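Local coordinates for protein polygalacturonase (PDB 1BHE) that hydrolyses the alpha-1,4 links of polygalacturonic acid within plant pectin, contributing to the maceration and soft rot of plant tissue, at residues W325-G339 with I352-T366. Sequence-based numbering, arbitrary orientation.
Sequences WSDITFKDVTSETKG and IEVTMKNVKLTSDST
Phe330 and Met356 share a first torsion, each CG lying anti to its own carbonyl carbon (chi1 -59° and -55°), which lays the two side chains alongside each other on the inner face of adjacent parallel strands. Met356 then bends at chi2, bringing CE to 4.1 Å from Phe330 CD1, while its SD sits obliquely to the ring, 5.3 Å from the Phe330 ring centroid, in a Met-aromatic contact; the carbonyl oxygen of Thr355 meets the ring at its edge. Ile328, Val354, Val333 and Val359 continue this apolar row; their beta-branched side chains suit extended strands and a largely buried interior. The backbones are stitched in register by bonds such as Lys357 N to Phe330 O (2.7 Å) and Lys360 N to Val333 O (2.8 Å).

At the corner, Asp332 and Asn358 both adopt left-handed backbone angles, which Asp and Asn tolerate better than most residues. Asn358 ND2 donates to Asp332 OD1, the amide and carboxylate planes nearly perpendicular, though the modelled 2.5 Å is doubtfully short; Asp332 OD2 forms a salt bridge with Lys331 NZ (3.3 Å), its hydrogen bond a weak one. Lys331 and Lys357 point outward, their aliphatic chains crossing while the ammonium groups remain apart. Further on, Gly339 N donates to Ser365 OG (3.3 Å), and one water links that hydroxyl to Thr337 O and Thr362 N.

Such ladders of like or similar residues on successive coils characterise the right-handed parallel beta-helix of family 28. Here strand 324-335 lies between strands 290-302 and 352-360, with Phe330 stacked on Tyr296; Val354 and Met356 in turn pack against strand 372-375 near the C-terminal end.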
ATOM      1  N   TRP A 325       5.301   9.314 -20.412  1.00 20.11           N
ATOM      2  CA  TRP A 325       6.090   8.295 -19.730  1.00 20.35           C
ATOM      3  C   TRP A 325       7.392   8.040 -20.474  1.00 20.90           C
ATOM      4  O   TRP A 325       7.380   7.724 -21.667  1.00 20.47           O
ATOM      5  CB  TRP A 325       5.240   7.030 -19.577  1.00 19.55           C
ATOM      6  CG  TRP A 325       3.935   7.177 -18.851  1.00 19.02           C
ATOM      7  CD1 TRP A 325       3.466   8.248 -18.147  1.00 18.74           C
ATOM      8  CD2 TRP A 325       2.915   6.172 -18.716  1.00 18.76           C
ATOM      9  NE1 TRP A 325       2.233   8.004 -17.614  1.00 18.45           N
ATOM     10  CE2 TRP A 325       1.875   6.723 -17.944  1.00 18.68           C
ATOM     11  CE3 TRP A 325       2.779   4.861 -19.178  1.00 18.50           C
ATOM     12  CZ2 TRP A 325       0.711   6.021 -17.628  1.00 18.52           C
ATOM     13  CZ3 TRP A 325       1.632   4.161 -18.857  1.00 18.66           C
ATOM     14  CH2 TRP A 325       0.610   4.740 -18.091  1.00 18.77           C
ATOM     15  N   SER A 326       8.523   8.205 -19.786  1.00 20.74           N
ATOM     16  CA  SER A 326       9.818   7.998 -20.427  1.00 21.39           C
ATOM     17  C   SER A 326      10.878   7.487 -19.462  1.00 21.29           C
ATOM     18  O   SER A 326      10.680   7.434 -18.249  1.00 21.08           O
ATOM     19  CB  SER A 326      10.282   9.287 -21.112  1.00 22.20           C
ATOM     20  OG  SER A 326      10.456  10.342 -20.183  1.00 23.11           O
ATOM     21  N   ASP A 327      12.022   7.092 -20.012  1.00 20.54           N
ATOM     22  CA  ASP A 327      13.142   6.553 -19.253  1.00 20.87           C
ATOM     23  C   ASP A 327      12.672   5.422 -18.343  1.00 20.71           C
ATOM     24  O   ASP A 327      12.755   5.453 -17.121  1.00 19.97           O
ATOM     25  CB  ASP A 327      13.894   7.634 -18.483  1.00 20.70           C
ATOM     26  CG  ASP A 327      15.150   7.138 -17.793  1.00 20.75           C
ATOM     27  OD1 ASP A 327      15.667   6.057 -18.145  1.00 20.39           O
ATOM     28  OD2 ASP A 327      15.621   7.835 -16.865  1.00 21.18           O
ATOM     29  N   ILE A 328      12.135   4.387 -18.983  1.00 20.68           N
ATOM     30  CA  ILE A 328      11.612   3.195 -18.323  1.00 21.06           C
ATOM     31  C   ILE A 328      12.462   2.002 -18.732  1.00 21.34           C
ATOM     32  O   ILE A 328      12.558   1.667 -19.919  1.00 21.34           O
ATOM     33  CB  ILE A 328      10.131   2.975 -18.676  1.00 20.81           C
ATOM     34  CG1 ILE A 328       9.283   4.182 -18.267  1.00 21.27           C
ATOM     35  CG2 ILE A 328       9.585   1.719 -18.015  1.00 20.65           C
ATOM     36  CD1 ILE A 328       7.928   4.265 -18.932  1.00 21.40           C
ATOM     37  N   THR A 329      13.185   1.403 -17.786  1.00 21.97           N
ATOM     38  CA  THR A 329      14.077   0.297 -18.097  1.00 22.55           C
ATOM     39  C   THR A 329      13.797  -0.967 -17.298  1.00 22.82           C
ATOM     40  O   THR A 329      13.446  -0.946 -16.119  1.00 23.07           O
ATOM     41  CB  THR A 329      15.555   0.680 -17.856  1.00 23.15           C
ATOM     42  OG1 THR A 329      15.723   1.003 -16.465  1.00 24.84           O
ATOM     43  CG2 THR A 329      15.986   1.872 -18.689  1.00 22.57           C
ATOM     44  N   PHE A 330      13.958  -2.106 -17.965  1.00 22.22           N
ATOM     45  CA  PHE A 330      13.825  -3.420 -17.356  1.00 22.23           C
ATOM     46  C   PHE A 330      15.138  -4.176 -17.597  1.00 22.60           C
ATOM     47  O   PHE A 330      15.565  -4.281 -18.746  1.00 23.12           O
ATOM     48  CB  PHE A 330      12.674  -4.236 -17.917  1.00 21.56           C
ATOM     49  CG  PHE A 330      11.289  -3.680 -17.819  1.00 21.10           C
ATOM     50  CD1 PHE A 330      10.849  -2.692 -18.680  1.00 20.87           C
ATOM     51  CD2 PHE A 330      10.406  -4.158 -16.860  1.00 20.79           C
ATOM     52  CE1 PHE A 330       9.571  -2.177 -18.585  1.00 20.81           C
ATOM     53  CE2 PHE A 330       9.122  -3.660 -16.766  1.00 20.56           C
ATOM     54  CZ  PHE A 330       8.702  -2.667 -17.626  1.00 20.65           C
ATOM     55  N   LYS A 331      15.757  -4.684 -16.543  1.00 23.00           N
ATOM     56  CA  LYS A 331      17.013  -5.408 -16.665  1.00 23.49           C
ATOM     57  C   LYS A 331      17.036  -6.662 -15.805  1.00 23.59           C
ATOM     58  O   LYS A 331      16.722  -6.635 -14.611  1.00 22.86           O
ATOM     59  CB  LYS A 331      18.194  -4.508 -16.280  1.00 24.19           C
ATOM     60  CG  LYS A 331      19.556  -5.152 -16.487  1.00 25.18           C
ATOM     61  CD  LYS A 331      20.671  -4.121 -16.425  1.00 25.82           C
ATOM     62  CE  LYS A 331      21.956  -4.640 -17.048  1.00 26.51           C
ATOM     63  NZ  LYS A 331      22.360  -5.958 -16.488  1.00 27.41           N
ATOM     64  N   ASP A 332      17.443  -7.788 -16.411  1.00 23.04           N
ATOM     65  CA  ASP A 332      17.509  -9.060 -15.697  1.00 23.29           C
ATOM     66  C   ASP A 332      16.163  -9.384 -15.042  1.00 23.60           C
ATOM     67  O   ASP A 332      16.056  -9.522 -13.823  1.00 23.22           O
ATOM     68  CB  ASP A 332      18.610  -9.017 -14.626  1.00 23.56           C
ATOM     69  CG  ASP A 332      19.999  -8.975 -15.236  1.00 24.25           C
ATOM     70  OD1 ASP A 332      20.194  -9.582 -16.311  1.00 24.21           O
ATOM     71  OD2 ASP A 332      20.892  -8.336 -14.642  1.00 23.89           O
ATOM     72  N   VAL A 333      15.134  -9.504 -15.870  1.00 23.56           N
ATOM     73  CA  VAL A 333      13.784  -9.829 -15.415  1.00 24.09           C
ATOM     74  C   VAL A 333      13.384 -11.183 -16.007  1.00 24.67           C
ATOM     75  O   VAL A 333      13.425 -11.348 -17.230  1.00 24.79           O
ATOM     76  CB  VAL A 333      12.772  -8.748 -15.815  1.00 23.79           C
ATOM     77  CG1 VAL A 333      11.336  -9.186 -15.556  1.00 23.89           C
ATOM     78  CG2 VAL A 333      13.043  -7.441 -15.070  1.00 23.81           C
ATOM     79  N   THR A 334      13.049 -12.145 -15.156  1.00 24.99           N
ATOM     80  CA  THR A 334      12.671 -13.473 -15.608  1.00 25.33           C
ATOM     81  C   THR A 334      11.261 -13.865 -15.161  1.00 25.66           C
ATOM     82  O   THR A 334      10.851 -13.633 -14.026  1.00 25.40           O
ATOM     83  CB  THR A 334      13.622 -14.563 -15.070  1.00 25.63           C
ATOM     84  OG1 THR A 334      14.992 -14.229 -15.318  1.00 25.66           O
ATOM     85  CG2 THR A 334      13.326 -15.912 -15.716  1.00 25.69           C
ATOM     86  N   SER A 335      10.535 -14.508 -16.066  1.00 25.42           N
ATOM     87  CA  SER A 335       9.209 -15.037 -15.791  1.00 25.57           C
ATOM     88  C   SER A 335       9.242 -16.533 -16.121  1.00 26.16           C
ATOM     89  O   SER A 335       9.435 -16.917 -17.275  1.00 25.88           O
ATOM     90  CB  SER A 335       8.112 -14.323 -16.566  1.00 24.87           C
ATOM     91  OG  SER A 335       6.843 -14.742 -16.094  1.00 24.66           O
ATOM     92  N   GLU A 336       9.103 -17.362 -15.097  1.00 26.63           N
ATOM     93  CA  GLU A 336       9.214 -18.804 -15.241  1.00 27.55           C
ATOM     94  C   GLU A 336       8.003 -19.508 -15.818  1.00 27.49           C
ATOM     95  O   GLU A 336       8.118 -20.681 -16.205  1.00 27.02           O
ATOM     96  CB  GLU A 336       9.575 -19.413 -13.872  1.00 28.30           C
ATOM     97  CG  GLU A 336      11.036 -19.191 -13.508  1.00 29.35           C
ATOM     98  CD  GLU A 336      11.376 -19.577 -12.087  1.00 30.17           C
ATOM     99  OE1 GLU A 336      10.749 -20.498 -11.522  1.00 30.54           O
ATOM    100  OE2 GLU A 336      12.290 -18.945 -11.516  1.00 30.70           O
ATOM    101  N   THR A 337       6.832 -18.879 -15.815  1.00 27.27           N
ATOM    102  CA  THR A 337       5.630 -19.520 -16.328  1.00 27.26           C
ATOM    103  C   THR A 337       4.987 -18.694 -17.435  1.00 27.05           C
ATOM    104  O   THR A 337       5.238 -17.505 -17.598  1.00 26.65           O
ATOM    105  CB  THR A 337       4.569 -19.776 -15.240  1.00 27.25           C
ATOM    106  OG1 THR A 337       4.299 -18.539 -14.569  1.00 26.83           O
ATOM    107  CG2 THR A 337       5.032 -20.818 -14.237  1.00 27.25           C
ATOM    108  N   LYS A 338       4.133 -19.360 -18.204  1.00 27.03           N
ATOM    109  CA  LYS A 338       3.428 -18.758 -19.322  1.00 26.96           C
ATOM    110  C   LYS A 338       2.608 -17.544 -18.907  1.00 26.74           C
ATOM    111  O   LYS A 338       1.797 -17.636 -17.987  1.00 26.40           O
ATOM    112  CB  LYS A 338       2.527 -19.818 -19.963  1.00 27.88           C
ATOM    113  CG  LYS A 338       1.741 -19.349 -21.179  1.00 28.78           C
ATOM    114  CD  LYS A 338       0.717 -20.410 -21.574  1.00 29.30           C
ATOM    115  CE  LYS A 338      -0.034 -20.011 -22.830  1.00 29.98           C
ATOM    116  NZ  LYS A 338      -0.626 -21.198 -23.515  1.00 30.88           N
ATOM    117  N   GLY A 339       2.782 -16.427 -19.609  1.00 26.09           N
ATOM    118  CA  GLY A 339       2.035 -15.214 -19.298  1.00 25.55           C
ATOM    119  C   GLY A 339       1.939 -14.291 -20.502  1.00 25.32           C
ATOM    120  O   GLY A 339       2.440 -14.596 -21.589  1.00 25.86           O
ATOM    121  N   ILE A 352       5.609   5.240 -26.788  1.00 29.99           N
ATOM    122  CA  ILE A 352       6.351   5.174 -25.525  1.00 29.58           C
ATOM    123  C   ILE A 352       7.598   4.330 -25.740  1.00 29.69           C
ATOM    124  O   ILE A 352       7.507   3.234 -26.297  1.00 29.73           O
ATOM    125  CB  ILE A 352       5.477   4.618 -24.390  1.00 29.18           C
ATOM    126  CG1 ILE A 352       4.314   5.574 -24.112  1.00 29.05           C
ATOM    127  CG2 ILE A 352       6.288   4.382 -23.127  1.00 29.03           C
ATOM    128  CD1 ILE A 352       3.203   4.965 -23.283  1.00 29.62           C
ATOM    129  N   GLU A 353       8.770   4.856 -25.398  1.00 29.96           N
ATOM    130  CA  GLU A 353      10.009   4.104 -25.577  1.00 30.35           C
ATOM    131  C   GLU A 353      10.382   3.366 -24.294  1.00 30.02           C
ATOM    132  O   GLU A 353      10.443   3.986 -23.231  1.00 29.73           O
ATOM    133  CB  GLU A 353      11.162   5.012 -26.007  1.00 31.43           C
ATOM    134  CG  GLU A 353      10.856   5.958 -27.151  1.00 32.72           C
ATOM    135  CD  GLU A 353      10.905   5.303 -28.517  1.00 33.46           C
ATOM    136  OE1 GLU A 353      11.758   4.418 -28.740  1.00 33.69           O
ATOM    137  OE2 GLU A 353      10.083   5.671 -29.384  1.00 33.83           O
ATOM    138  N   VAL A 354      10.626   2.064 -24.386  1.00 29.32           N
ATOM    139  CA  VAL A 354      10.996   1.255 -23.235  1.00 29.17           C
ATOM    140  C   VAL A 354      12.236   0.415 -23.527  1.00 29.18           C
ATOM    141  O   VAL A 354      12.426  -0.066 -24.645  1.00 28.95           O
ATOM    142  CB  VAL A 354       9.867   0.310 -22.778  1.00 29.27           C
ATOM    143  CG1 VAL A 354       8.789   1.053 -22.000  1.00 29.05           C
ATOM    144  CG2 VAL A 354       9.250  -0.413 -23.967  1.00 29.20           C
ATOM    145  N   THR A 355      13.085   0.226 -22.522  1.00 28.95           N
ATOM    146  CA  THR A 355      14.304  -0.556 -22.676  1.00 29.17           C
ATOM    147  C   THR A 355      14.211  -1.872 -21.916  1.00 29.88           C
ATOM    148  O   THR A 355      13.933  -1.911 -20.717  1.00 29.63           O
ATOM    149  CB  THR A 355      15.549   0.224 -22.212  1.00 28.88           C
ATOM    150  OG1 THR A 355      15.765   1.347 -23.076  1.00 28.17           O
ATOM    151  CG2 THR A 355      16.798  -0.643 -22.227  1.00 28.97           C
ATOM    152  N   MET A 356      14.433  -2.971 -22.635  1.00 30.24           N
ATOM    153  CA  MET A 356      14.398  -4.298 -22.041  1.00 31.04           C
ATOM    154  C   MET A 356      15.728  -5.023 -22.214  1.00 31.78           C
ATOM    155  O   MET A 356      16.044  -5.487 -23.313  1.00 32.37           O
ATOM    156  CB  MET A 356      13.280  -5.139 -22.658  1.00 30.89           C
ATOM    157  CG  MET A 356      11.896  -4.526 -22.606  1.00 30.99           C
ATOM    158  SD  MET A 356      10.616  -5.750 -22.275  1.00 30.88           S
ATOM    159  CE  MET A 356       9.224  -4.687 -21.907  1.00 30.32           C
ATOM    160  N   LYS A 357      16.509  -5.126 -21.147  1.00 32.15           N
ATOM    161  CA  LYS A 357      17.790  -5.818 -21.192  1.00 32.41           C
ATOM    162  C   LYS A 357      17.714  -7.125 -20.410  1.00 31.92           C
ATOM    163  O   LYS A 357      17.401  -7.152 -19.222  1.00 31.50           O
ATOM    164  CB  LYS A 357      18.932  -4.955 -20.651  1.00 33.20           C
ATOM    165  CG  LYS A 357      19.029  -3.570 -21.266  1.00 34.16           C
ATOM    166  CD  LYS A 357      20.463  -3.067 -21.294  1.00 35.01           C
ATOM    167  CE  LYS A 357      20.769  -2.195 -20.084  1.00 35.39           C
ATOM    168  NZ  LYS A 357      22.115  -1.562 -20.180  1.00 35.69           N
ATOM    169  N   ASN A 358      17.976  -8.236 -21.092  1.00 31.43           N
ATOM    170  CA  ASN A 358      17.938  -9.557 -20.490  1.00 31.00           C
ATOM    171  C   ASN A 358      16.604  -9.866 -19.815  1.00 30.49           C
ATOM    172  O   ASN A 358      16.535 -10.273 -18.655  1.00 30.40           O
ATOM    173  CB  ASN A 358      19.100  -9.743 -19.511  1.00 31.33           C
ATOM    174  CG  ASN A 358      19.334 -11.192 -19.141  1.00 31.65           C
ATOM    175  OD1 ASN A 358      19.014 -12.109 -19.901  1.00 32.02           O
ATOM    176  ND2 ASN A 358      19.912 -11.424 -17.968  1.00 31.87           N
ATOM    177  N   VAL A 359      15.520  -9.683 -20.556  1.00 30.03           N
ATOM    178  CA  VAL A 359      14.171  -9.968 -20.076  1.00 30.04           C
ATOM    179  C   VAL A 359      13.788 -11.335 -20.640  1.00 30.39           C
ATOM    180  O   VAL A 359      13.602 -11.451 -21.852  1.00 30.60           O
ATOM    181  CB  VAL A 359      13.154  -8.902 -20.494  1.00 29.76           C
ATOM    182  CG1 VAL A 359      11.721  -9.324 -20.197  1.00 29.83           C
ATOM    183  CG2 VAL A 359      13.457  -7.577 -19.800  1.00 29.42           C
ATOM    184  N   LYS A 360      13.729 -12.349 -19.787  1.00 30.86           N
ATOM    185  CA  LYS A 360      13.425 -13.690 -20.263  1.00 31.44           C
ATOM    186  C   LYS A 360      12.034 -14.188 -19.897  1.00 31.86           C
ATOM    187  O   LYS A 360      11.715 -14.427 -18.733  1.00 31.26           O
ATOM    188  CB  LYS A 360      14.469 -14.686 -19.741  1.00 31.93           C
ATOM    189  CG  LYS A 360      15.822 -14.586 -20.430  1.00 32.65           C
ATOM    190  CD  LYS A 360      16.956 -14.809 -19.439  1.00 33.20           C
ATOM    191  CE  LYS A 360      17.959 -15.823 -19.970  1.00 33.64           C
ATOM    192  NZ  LYS A 360      18.108 -16.984 -19.049  1.00 33.89           N
ATOM    193  N   LEU A 361      11.211 -14.360 -20.925  1.00 32.18           N
ATOM    194  CA  LEU A 361       9.857 -14.873 -20.780  1.00 32.91           C
ATOM    195  C   LEU A 361       9.824 -16.270 -21.413  1.00 33.49           C
ATOM    196  O   LEU A 361      10.655 -16.553 -22.282  1.00 33.16           O
ATOM    197  CB  LEU A 361       8.815 -13.998 -21.458  1.00 32.89           C
ATOM    198  CG  LEU A 361       8.794 -12.501 -21.160  1.00 33.09           C
ATOM    199  CD1 LEU A 361       7.709 -11.830 -21.989  1.00 33.10           C
ATOM    200  CD2 LEU A 361       8.575 -12.225 -19.682  1.00 33.13           C
ATOM    201  N   THR A 362       8.898 -17.115 -20.977  1.00 33.76           N
ATOM    202  CA  THR A 362       8.814 -18.458 -21.560  1.00 34.10           C
ATOM    203  C   THR A 362       8.500 -18.365 -23.045  1.00 33.92           C
ATOM    204  O   THR A 362       7.982 -17.349 -23.518  1.00 33.68           O
ATOM    205  CB  THR A 362       7.777 -19.301 -20.804  1.00 34.32           C
ATOM    206  OG1 THR A 362       7.729 -20.626 -21.343  1.00 35.20           O
ATOM    207  CG2 THR A 362       6.411 -18.651 -20.911  1.00 34.25           C
ATOM    208  N   SER A 363       8.770 -19.427 -23.807  1.00 34.11           N
ATOM    209  CA  SER A 363       8.546 -19.428 -25.246  1.00 33.95           C
ATOM    210  C   SER A 363       7.086 -19.365 -25.664  1.00 33.64           C
ATOM    211  O   SER A 363       6.802 -18.957 -26.796  1.00 33.73           O
ATOM    212  CB  SER A 363       9.240 -20.606 -25.934  1.00 33.86           C
ATOM    213  OG  SER A 363       9.295 -21.779 -25.153  1.00 33.47           O
ATOM    214  N   ASP A 364       6.144 -19.723 -24.800  1.00 33.45           N
ATOM    215  CA  ASP A 364       4.727 -19.668 -25.125  1.00 32.95           C
ATOM    216  C   ASP A 364       4.063 -18.380 -24.651  1.00 32.42           C
ATOM    217  O   ASP A 364       2.833 -18.286 -24.682  1.00 32.21           O
ATOM    218  CB  ASP A 364       3.974 -20.886 -24.597  1.00 32.96           C
ATOM    219  CG  ASP A 364       4.326 -21.390 -23.224  1.00 33.01           C
ATOM    220  OD1 ASP A 364       5.155 -20.790 -22.509  1.00 32.70           O
ATOM    221  OD2 ASP A 364       3.770 -22.433 -22.801  1.00 33.02           O
ATOM    222  N   SER A 365       4.836 -17.361 -24.291  1.00 31.67           N
ATOM    223  CA  SER A 365       4.292 -16.088 -23.845  1.00 30.89           C
ATOM    224  C   SER A 365       3.953 -15.164 -25.008  1.00 30.60           C
ATOM    225  O   SER A 365       4.598 -15.209 -26.059  1.00 30.72           O
ATOM    226  CB  SER A 365       5.268 -15.365 -22.915  1.00 30.79           C
ATOM    227  OG  SER A 365       5.317 -15.958 -21.636  1.00 30.25           O
ATOM    228  N   THR A 366       2.950 -14.311 -24.810  1.00 29.68           N
ATOM    229  CA  THR A 366       2.526 -13.388 -25.850  1.00 29.44           C
ATOM    230  C   THR A 366       2.728 -11.930 -25.453  1.00 29.46           C
ATOM    231  O   THR A 366       2.548 -11.524 -24.307  1.00 29.28           O
ATOM    232  CB  THR A 366       1.047 -13.598 -26.230  1.00 29.64           C
ATOM    233  OG1 THR A 366       0.858 -14.957 -26.653  1.00 29.62           O
ATOM    234  CG2 THR A 366       0.607 -12.671 -27.355  1.00 29.68           C
TER
HETATM  235  O   HOH W   1       8.675   7.540 -24.118  1.00 22.67           O
HETATM  236  O   HOH W   2      11.946   6.920 -22.916  1.00 32.28           O
HETATM  237  O   HOH W   3      12.940   4.564 -21.733  1.00 25.59           O
HETATM  238  O   HOH W   4      16.803 -12.762 -17.040  1.00 25.32           O
HETATM  239  O   HOH W   5       6.943 -15.827 -19.228  1.00 17.00           O